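PDB 6DJ8: beta sliding clamp from Borrelia burgdorferi, which probably encircles DNA as a ring-shaped head-to-tail homodimer and tethers DNA polymerases and other proteins to it, so that replication is processive. Local coordinates for residues A[15-19]-A[20-24]; A[114-117]-A[118-122]; A[218-221]-A[222-226]. All coordinates share one frame; numbering follows the deposited sequence.

How the contacts relate
Contacts 1 and 3 have the same architecture in two domains, a strand running straight into a helix. In the N-terminal domain strand 14-18, next to the short strand 72-73, leads into 19-29; in the central one 218-221, outermost in its sheet within the chain, leads into 223-231. Both pack aliphatic and aromatic side chains, but contact 1 adds two helix-start hydrogen bonds across the join, whereas contact 3 is the more deeply buried and is held by apolar packing. Contact 2 is a surface loop of the N-terminal domain, polar and water-bridged. It meets contact 1 where Ile-16 CG2 packs on Glu-115 CG at 3.7 Å, while contact 3 lies about 29 Å from contact 1, centre to centre.

Contact 1 of 3, residues A[15-19]-A[20-24]; sequences FICET and NQIMN
Ile-22 reaches back from the first turn of the helix to the strand it has just left, and both of its branches take part. Ile-22 CG2 lies 3.6 Å from Cys-17 SG and also rests on the carbonyl oxygen of Thr-19. The longer branch, with CG1 anti to the backbone N (chi1 -165°) and CD1 fully extended, carries its tip toward Phe-15. There Ile-22 CD1 meets Phe-15 CE2 at 4.2 Å, at the ring's edge and near its plane, the two side chains arriving from opposite directions. A branched aliphatic residue suits this place because it fills two directions at once, while the small side chain of Cys-17, its sulfur only weakly polar, suits the buried space beside the isoleucine.

The backbone holds this packing in position. Ile-22 N donates to Glu-18 O at 3.0 Å in an almost straight bond (172°), and Met-23 N donates to Thr-19 O at 2.9 Å. These are the opening i to i+4 bonds of the helix, with Glu-18 at its N-cap position. The strand and the helix segment lie nearly perpendicular, at 86°. On the outer side, a water bridges the turn, accepting from Glu-18 N at 2.8 Å and donating to Gln-21 OE1 at 2.9 Å; the extended side chain of Gln-21 is long enough to bring its amide oxygen there. Thr-19 OG1 is hydrogen-bonded to Tyr-96 O, a suitable use of a hydroxyl in a buried place.

Farther out, strand 14-18 is hydrogen-bonded to strand 98-104 through Phe-15 and Cys-17, and to Val-72 through Ile-16. Ile-22 and Met-23 pack on helix 83-92, while Gln-21 and Ile-22 touch Ile-69 of strand 64-70, so the helix start is wedged between a second helix and the sheets.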
loop_
_atom_site.group_PDB
_atom_site.type_symbol
_atom_site.label_atom_id
_atom_site.label_comp_id
_atom_site.label_asym_id
_atom_site.label_seq_id
_atom_site.Cartn_x
_atom_site.Cartn_y
_atom_site.Cartn_z
ATOM N N PHE A 15 2.652 -32.609 14.558
ATOM C CA PHE A 15 1.210 -32.478 14.582
ATOM C C PHE A 15 0.727 -32.184 13.171
ATOM O O PHE A 15 1.460 -31.636 12.346
ATOM C CB PHE A 15 0.734 -31.400 15.562
ATOM C CG PHE A 15 1.200 -30.031 15.232
ATOM C CD1 PHE A 15 2.405 -29.574 15.716
ATOM C CD2 PHE A 15 0.438 -29.190 14.442
ATOM C CE1 PHE A 15 2.849 -28.308 15.415
ATOM C CE2 PHE A 15 0.873 -27.936 14.144
ATOM C CZ PHE A 15 2.091 -27.493 14.622
ATOM N N ILE A 16 -0.526 -32.553 12.918
ATOM C CA ILE A 16 -1.226 -32.257 11.678
ATOM C C ILE A 16 -2.277 -31.210 11.997
ATOM O O ILE A 16 -2.998 -31.329 12.994
ATOM C CB ILE A 16 -1.868 -33.526 11.087
ATOM C CG1 ILE A 16 -0.805 -34.627 10.888
ATOM C CG2 ILE A 16 -2.607 -33.206 9.784
ATOM C CD1 ILE A 16 -1.352 -35.923 10.349
ATOM N N CYS A 17 -2.365 -30.185 11.158
ATOM C CA CYS A 17 -3.323 -29.117 11.382
ATOM C C CYS A 17 -3.911 -28.676 10.053
ATOM O O CYS A 17 -3.408 -29.007 8.971
ATOM C CB CYS A 17 -2.679 -27.922 12.078
ATOM S SG CYS A 17 -1.388 -27.171 11.104
ATOM N N GLU A 18 -4.996 -27.927 10.148
ATOM C CA GLU A 18 -5.571 -27.274 8.982
ATOM C C GLU A 18 -4.733 -26.044 8.645
ATOM O O GLU A 18 -4.542 -25.155 9.490
ATOM C CB GLU A 18 -7.033 -26.914 9.250
ATOM C CG GLU A 18 -7.726 -26.172 8.131
ATOM C CD GLU A 18 -9.236 -26.297 8.212
ATOM O OE1 GLU A 18 -9.723 -27.227 8.897
ATOM O OE2 GLU A 18 -9.932 -25.466 7.591
ATOM N N THR A 19 -4.217 -26.002 7.416
ATOM C CA THR A 19 -3.285 -24.946 7.031
ATOM C C THR A 19 -3.900 -23.562 7.190
ATOM O O THR A 19 -3.272 -22.652 7.744
ATOM C CB THR A 19 -2.840 -25.160 5.586
ATOM O OG1 THR A 19 -2.329 -26.495 5.448
ATOM C CG2 THR A 19 -1.757 -24.182 5.223
ATOM N N ASN A 20 -5.108 -23.363 6.653
ATOM C CA ASN A 20 -5.707 -22.035 6.723
ATOM C C ASN A 20 -5.952 -21.625 8.169
ATOM O O ASN A 20 -5.786 -20.455 8.526
ATOM C CB ASN A 20 -7.007 -21.987 5.925
ATOM C CG ASN A 20 -7.536 -20.556 5.771
ATOM O OD1 ASN A 20 -8.486 -20.153 6.448
ATOM N ND2 ASN A 20 -6.893 -19.776 4.907
ATOM N N GLN A 21 -6.309 -22.582 9.026
ATOM C CA GLN A 21 -6.575 -22.232 10.423
ATOM C C GLN A 21 -5.299 -21.789 11.117
ATOM O O GLN A 21 -5.255 -20.715 11.727
ATOM C CB GLN A 21 -7.191 -23.411 11.168
ATOM C CG GLN A 21 -7.560 -23.074 12.614
ATOM C CD GLN A 21 -8.244 -24.227 13.305
ATOM O OE1 GLN A 21 -8.065 -25.385 12.908
ATOM N NE2 GLN A 21 -9.048 -23.927 14.326
ATOM N N ILE A 22 -4.229 -22.587 11.018
ATOM C CA ILE A 22 -3.029 -22.187 11.740
ATOM C C ILE A 22 -2.439 -20.922 11.125
ATOM O O ILE A 22 -1.814 -20.118 11.827
ATOM C CB ILE A 22 -2.003 -23.330 11.819
ATOM C CG1 ILE A 22 -0.951 -22.975 12.883
ATOM C CG2 ILE A 22 -1.407 -23.615 10.423
ATOM C CD1 ILE A 22 0.136 -23.990 13.087
ATOM N N MET A 23 -2.649 -20.699 9.820
ATOM C CA MET A 23 -2.207 -19.440 9.222
ATOM C C MET A 23 -2.897 -18.249 9.892
ATOM O O MET A 23 -2.248 -17.266 10.277
ATOM C CB MET A 23 -2.482 -19.432 7.703
ATOM C CG MET A 23 -1.968 -18.186 7.020
ATOM S SD MET A 23 -2.293 -18.190 5.238
ATOM C CE MET A 23 -1.886 -19.921 4.843
ATOM N N ASN A 24 -4.217 -18.326 10.047
ATOM C CA ASN A 24 -4.944 -17.218 10.670
ATOM C C ASN A 24 -4.493 -16.994 12.109
ATOM O O ASN A 24 -4.296 -15.848 12.535
ATOM C CB ASN A 24 -6.449 -17.486 10.624
ATOM C CG ASN A 24 -7.013 -17.392 9.217
ATOM O OD1 ASN A 24 -6.427 -16.747 8.341
ATOM N ND2 ASN A 24 -8.153 -18.038 8.993
HETATM O O HOH W 1 -6.065 -27.444 12.685
#

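Contact 2 of 3, residues A[114-117]-A[118-122]; sequences GELN and DEKEE
Lys-120 folds back over the loop to Gly-114, and its ammonium is the centre of the polar contacts. NZ donates to Gly-114 O at 2.9 Å, approaching almost in line with the carbonyl (C=O...N 173°). The chain is extended as far as CE and bends only at its end, chi4 -49°, which turns NZ inward. A long, flexible amine is well suited to spanning such a turn.

A water also bridges the loop. It accepts from Lys-120 NZ at 3.1 Å and donates to Asp-118 O at 3.2 Å, with a weaker bond to Leu-116 O. The backbone adds an inverse gamma turn centred on Glu-115, whose weak bond runs from Leu-116 N to the same Gly-114 O that receives the lysine.

Van der Waals contact is slight: the methyl CD1 of Leu-116 passes 4.0 Å from Lys-120 NZ, the two side chains crossing at a slant.

The whole is a surface loop linking the adjacent antiparallel strands 109-114 and 126-130. Glu-121 forms a salt bridge with Lys-331 of the second subunit, Leu-116 leans on Tyr-96 and Glu-124, and Glu-115 packs against Lys-98 and Lys-100 of strand 98-104.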
loop_
_atom_site.group_PDB
_atom_site.type_symbol
_atom_site.label_atom_id
_atom_site.label_comp_id
_atom_site.label_asym_id
_atom_site.label_seq_id
_atom_site.Cartn_x
_atom_site.Cartn_y
_atom_site.Cartn_z
ATOM N N GLY A 114 3.217 -31.235 3.120
ATOM C CA GLY A 114 1.778 -31.326 2.985
ATOM C C GLY A 114 1.312 -32.650 3.547
ATOM O O GLY A 114 1.959 -33.685 3.341
ATOM N N GLU A 115 0.235 -32.622 4.330
ATOM C CA GLU A 115 -0.368 -33.855 4.828
ATOM C C GLU A 115 -1.367 -34.272 3.767
ATOM O O GLU A 115 -2.548 -33.928 3.817
ATOM C CB GLU A 115 -1.005 -33.694 6.203
ATOM C CG GLU A 115 -1.632 -34.984 6.740
ATOM C CD GLU A 115 -0.677 -36.191 6.735
ATOM O OE1 GLU A 115 0.546 -36.019 6.945
ATOM O OE2 GLU A 115 -1.162 -37.322 6.520
ATOM N N LEU A 116 -0.869 -34.983 2.768
ATOM C CA LEU A 116 -1.708 -35.475 1.697
ATOM C C LEU A 116 -2.540 -36.644 2.199
ATOM O O LEU A 116 -2.334 -37.168 3.299
ATOM C CB LEU A 116 -0.843 -35.879 0.511
ATOM C CG LEU A 116 0.234 -34.824 0.267
ATOM C CD1 LEU A 116 1.477 -35.417 -0.396
ATOM C CD2 LEU A 116 -0.349 -33.704 -0.567
ATOM N N ASN A 117 -3.486 -37.069 1.375
ATOM C CA ASN A 117 -4.358 -38.145 1.815
ATOM C C ASN A 117 -3.751 -39.530 1.556
ATOM O O ASN A 117 -4.039 -40.477 2.303
ATOM C CB ASN A 117 -5.736 -37.984 1.166
ATOM C CG ASN A 117 -6.245 -36.529 1.188
ATOM O OD1 ASN A 117 -6.896 -36.072 0.247
ATOM N ND2 ASN A 117 -5.939 -35.808 2.255
ATOM N N ASP A 118 -2.895 -39.694 0.547
ATOM C CA ASP A 118 -2.189 -40.974 0.521
ATOM C C ASP A 118 -0.714 -40.808 0.146
ATOM O O ASP A 118 -0.133 -39.744 0.388
ATOM C CB ASP A 118 -2.969 -41.997 -0.344
ATOM C CG ASP A 118 -2.638 -41.958 -1.827
ATOM O OD1 ASP A 118 -1.559 -42.449 -2.197
ATOM O OD2 ASP A 118 -3.492 -41.528 -2.623
ATOM N N GLU A 119 -0.108 -41.856 -0.414
ATOM C CA GLU A 119 1.335 -42.086 -0.350
ATOM C C GLU A 119 2.156 -40.866 -0.751
ATOM O O GLU A 119 1.779 -40.103 -1.644
ATOM C CB GLU A 119 1.700 -43.263 -1.257
ATOM C CG GLU A 119 2.919 -44.041 -0.823
ATOM C CD GLU A 119 2.561 -45.310 -0.083
ATOM O OE1 GLU A 119 2.867 -45.399 1.119
ATOM O OE2 GLU A 119 1.966 -46.217 -0.700
ATOM N N LYS A 120 3.305 -40.706 -0.093
ATOM C CA LYS A 120 4.292 -39.709 -0.482
ATOM C C LYS A 120 5.226 -40.299 -1.529
ATOM O O LYS A 120 5.581 -41.478 -1.470
ATOM C CB LYS A 120 5.099 -39.231 0.724
ATOM C CG LYS A 120 4.264 -38.530 1.781
ATOM C CD LYS A 120 5.137 -37.805 2.795
ATOM C CE LYS A 120 4.292 -37.045 3.798
ATOM N NZ LYS A 120 3.265 -36.224 3.099
ATOM N N GLU A 121 5.601 -39.478 -2.503
ATOM C CA GLU A 121 6.552 -39.888 -3.521
ATOM C C GLU A 121 7.971 -39.599 -3.032
ATOM O O GLU A 121 8.187 -39.097 -1.925
ATOM C CB GLU A 121 6.261 -39.176 -4.843
ATOM C CG GLU A 121 4.899 -39.494 -5.461
ATOM C CD GLU A 121 4.630 -38.699 -6.738
ATOM O OE1 GLU A 121 4.482 -37.463 -6.652
ATOM O OE2 GLU A 121 4.573 -39.306 -7.832
ATOM N N GLU A 122 8.955 -39.916 -3.876
ATOM C CA GLU A 122 10.342 -39.603 -3.545
ATOM C C GLU A 122 10.537 -38.103 -3.350
ATOM O O GLU A 122 11.203 -37.671 -2.403
ATOM C CB GLU A 122 11.274 -40.124 -4.641
HETATM O O HOH W 2 0.640 -37.781 2.749
#

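Contact 3 of 3, residues A[218-221]-A[222-226]; sequences FIVP and VKIFN
Val-220 and Phe-225 meet where strand 218-221 passes into helix 223-231, a strand-turn-helix join of the DNA-clamp fold in the central domain. The inner side is tightly packed. Val-220 CG1 stands anti to the backbone N (chi1 -178°), which directs it at the helix; it comes to 3.4 Å from Phe-225 CE2, reaching the ring obliquely, while the two side chains run at about a right angle. The same Val-220 CG1 lies 3.7 Å from Ile-224 CG2, so a single valine methyl touches two successive helix residues. Ile-224 CG2 in turn sits over one face of the phenyl ring, 3.8 Å above its plane and offset toward the rim. The beta-branched Val-220 and Ile-224 suit such a corner, since they fill it with few freely rotating bonds, and the flat ring of Phe-225 offers them a broad apolar surface. Phe-225 also meets the ring of Phe-247, and Ile-224 packs on Ile-256 and Cys-258, which brings two strands of the neighbouring sheet onto this core.

At Lys-223 the contact is looser and polar. This residue keeps its chain fully extended away from the strand and forms a salt bridge through NZ with Asp-60, so a charged residue is accommodated at the partly exposed side of the helix. Pro-221, a partly exposed apolar ring packed on Ile-261, ends the strand: with no N-H of its own it suits a place where sheet pairing gives way to the turn. Just after it, Val-222 O accepts from two backbone donors, Phe-225 N at 2.8 Å and Asn-226 N at 3.2 Å.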
loop_
_atom_site.group_PDB
_atom_site.type_symbol
_atom_site.label_atom_id
_atom_site.label_comp_id
_atom_site.label_asym_id
_atom_site.label_seq_id
_atom_site.Cartn_x
_atom_site.Cartn_y
_atom_site.Cartn_z
ATOM N N PHE A 218 -9.550 1.419 37.089
ATOM C CA PHE A 218 -8.487 0.687 36.415
ATOM C C PHE A 218 -8.091 1.402 35.135
ATOM O O PHE A 218 -8.948 1.914 34.410
ATOM C CB PHE A 218 -8.919 -0.754 36.072
ATOM C CG PHE A 218 -9.551 -1.493 37.227
ATOM C CD1 PHE A 218 -8.776 -1.931 38.287
ATOM C CD2 PHE A 218 -10.912 -1.755 37.242
ATOM C CE1 PHE A 218 -9.354 -2.614 39.366
ATOM C CE2 PHE A 218 -11.500 -2.427 38.311
ATOM C CZ PHE A 218 -10.717 -2.862 39.379
ATOM N N ILE A 219 -6.790 1.405 34.857
ATOM C CA ILE A 219 -6.217 2.021 33.667
ATOM C C ILE A 219 -5.506 0.928 32.885
ATOM O O ILE A 219 -4.532 0.342 33.380
ATOM C CB ILE A 219 -5.243 3.155 34.009
ATOM C CG1 ILE A 219 -5.916 4.199 34.907
ATOM C CG2 ILE A 219 -4.696 3.798 32.731
ATOM C CD1 ILE A 219 -4.943 5.070 35.598
ATOM N N VAL A 220 -5.985 0.667 31.679
ATOM C CA VAL A 220 -5.495 -0.412 30.822
ATOM C C VAL A 220 -4.797 0.200 29.612
ATOM O O VAL A 220 -5.413 0.994 28.896
ATOM C CB VAL A 220 -6.641 -1.325 30.359
ATOM C CG1 VAL A 220 -6.080 -2.475 29.515
ATOM C CG2 VAL A 220 -7.418 -1.854 31.564
ATOM N N PRO A 221 -3.551 -0.159 29.334
ATOM C CA PRO A 221 -2.876 0.385 28.149
ATOM C C PRO A 221 -3.695 0.109 26.904
ATOM O O PRO A 221 -4.289 -0.960 26.752
ATOM C CB PRO A 221 -1.529 -0.348 28.118
ATOM C CG PRO A 221 -1.292 -0.744 29.559
ATOM C CD PRO A 221 -2.676 -1.117 30.039
ATOM N N VAL A 222 -3.769 1.114 26.028
ATOM C CA VAL A 222 -4.664 0.998 24.894
ATOM C C VAL A 222 -4.231 -0.116 23.933
ATOM O O VAL A 222 -5.072 -0.652 23.207
ATOM C CB VAL A 222 -4.790 2.355 24.168
ATOM C CG1 VAL A 222 -3.458 2.747 23.453
ATOM C CG2 VAL A 222 -5.954 2.298 23.178
ATOM N N LYS A 223 -2.954 -0.496 23.912
ATOM C CA LYS A 223 -2.504 -1.424 22.863
ATOM C C LYS A 223 -3.342 -2.698 22.848
ATOM O O LYS A 223 -3.741 -3.168 21.774
ATOM C CB LYS A 223 -1.024 -1.765 23.027
ATOM C CG LYS A 223 -0.507 -2.785 21.996
ATOM C CD LYS A 223 0.968 -3.066 22.179
ATOM C CE LYS A 223 1.503 -4.025 21.090
ATOM N NZ LYS A 223 2.936 -4.350 21.352
ATOM N N ILE A 224 -3.690 -3.233 24.030
ATOM C CA ILE A 224 -4.454 -4.478 24.030
ATOM C C ILE A 224 -5.801 -4.295 23.342
ATOM O O ILE A 224 -6.320 -5.235 22.728
ATOM C CB ILE A 224 -4.623 -5.056 25.457
ATOM C CG1 ILE A 224 -5.096 -6.512 25.343
ATOM C CG2 ILE A 224 -5.628 -4.234 26.267
ATOM C CD1 ILE A 224 -5.100 -7.268 26.656
ATOM N N PHE A 225 -6.378 -3.085 23.390
ATOM C CA PHE A 225 -7.662 -2.896 22.728
ATOM C C PHE A 225 -7.507 -2.828 21.213
ATOM O O PHE A 225 -8.353 -3.348 20.483
ATOM C CB PHE A 225 -8.362 -1.647 23.282
ATOM C CG PHE A 225 -8.682 -1.787 24.737
ATOM C CD1 PHE A 225 -9.707 -2.624 25.141
ATOM C CD2 PHE A 225 -7.889 -1.195 25.701
ATOM C CE1 PHE A 225 -9.978 -2.817 26.496
ATOM C CE2 PHE A 225 -8.155 -1.380 27.038
ATOM C CZ PHE A 225 -9.205 -2.199 27.438
ATOM N N ASN A 226 -6.446 -2.191 20.720
ATOM C CA ASN A 226 -6.180 -2.261 19.281
ATOM C C ASN A 226 -6.008 -3.708 18.844
ATOM O O ASN A 226 -6.600 -4.138 17.854
ATOM C CB ASN A 226 -4.951 -1.424 18.939
ATOM C CG ASN A 226 -5.202 0.064 19.167
ATOM O OD1 ASN A 226 -6.318 0.531 18.958
ATOM N ND2 ASN A 226 -4.176 0.805 19.592
#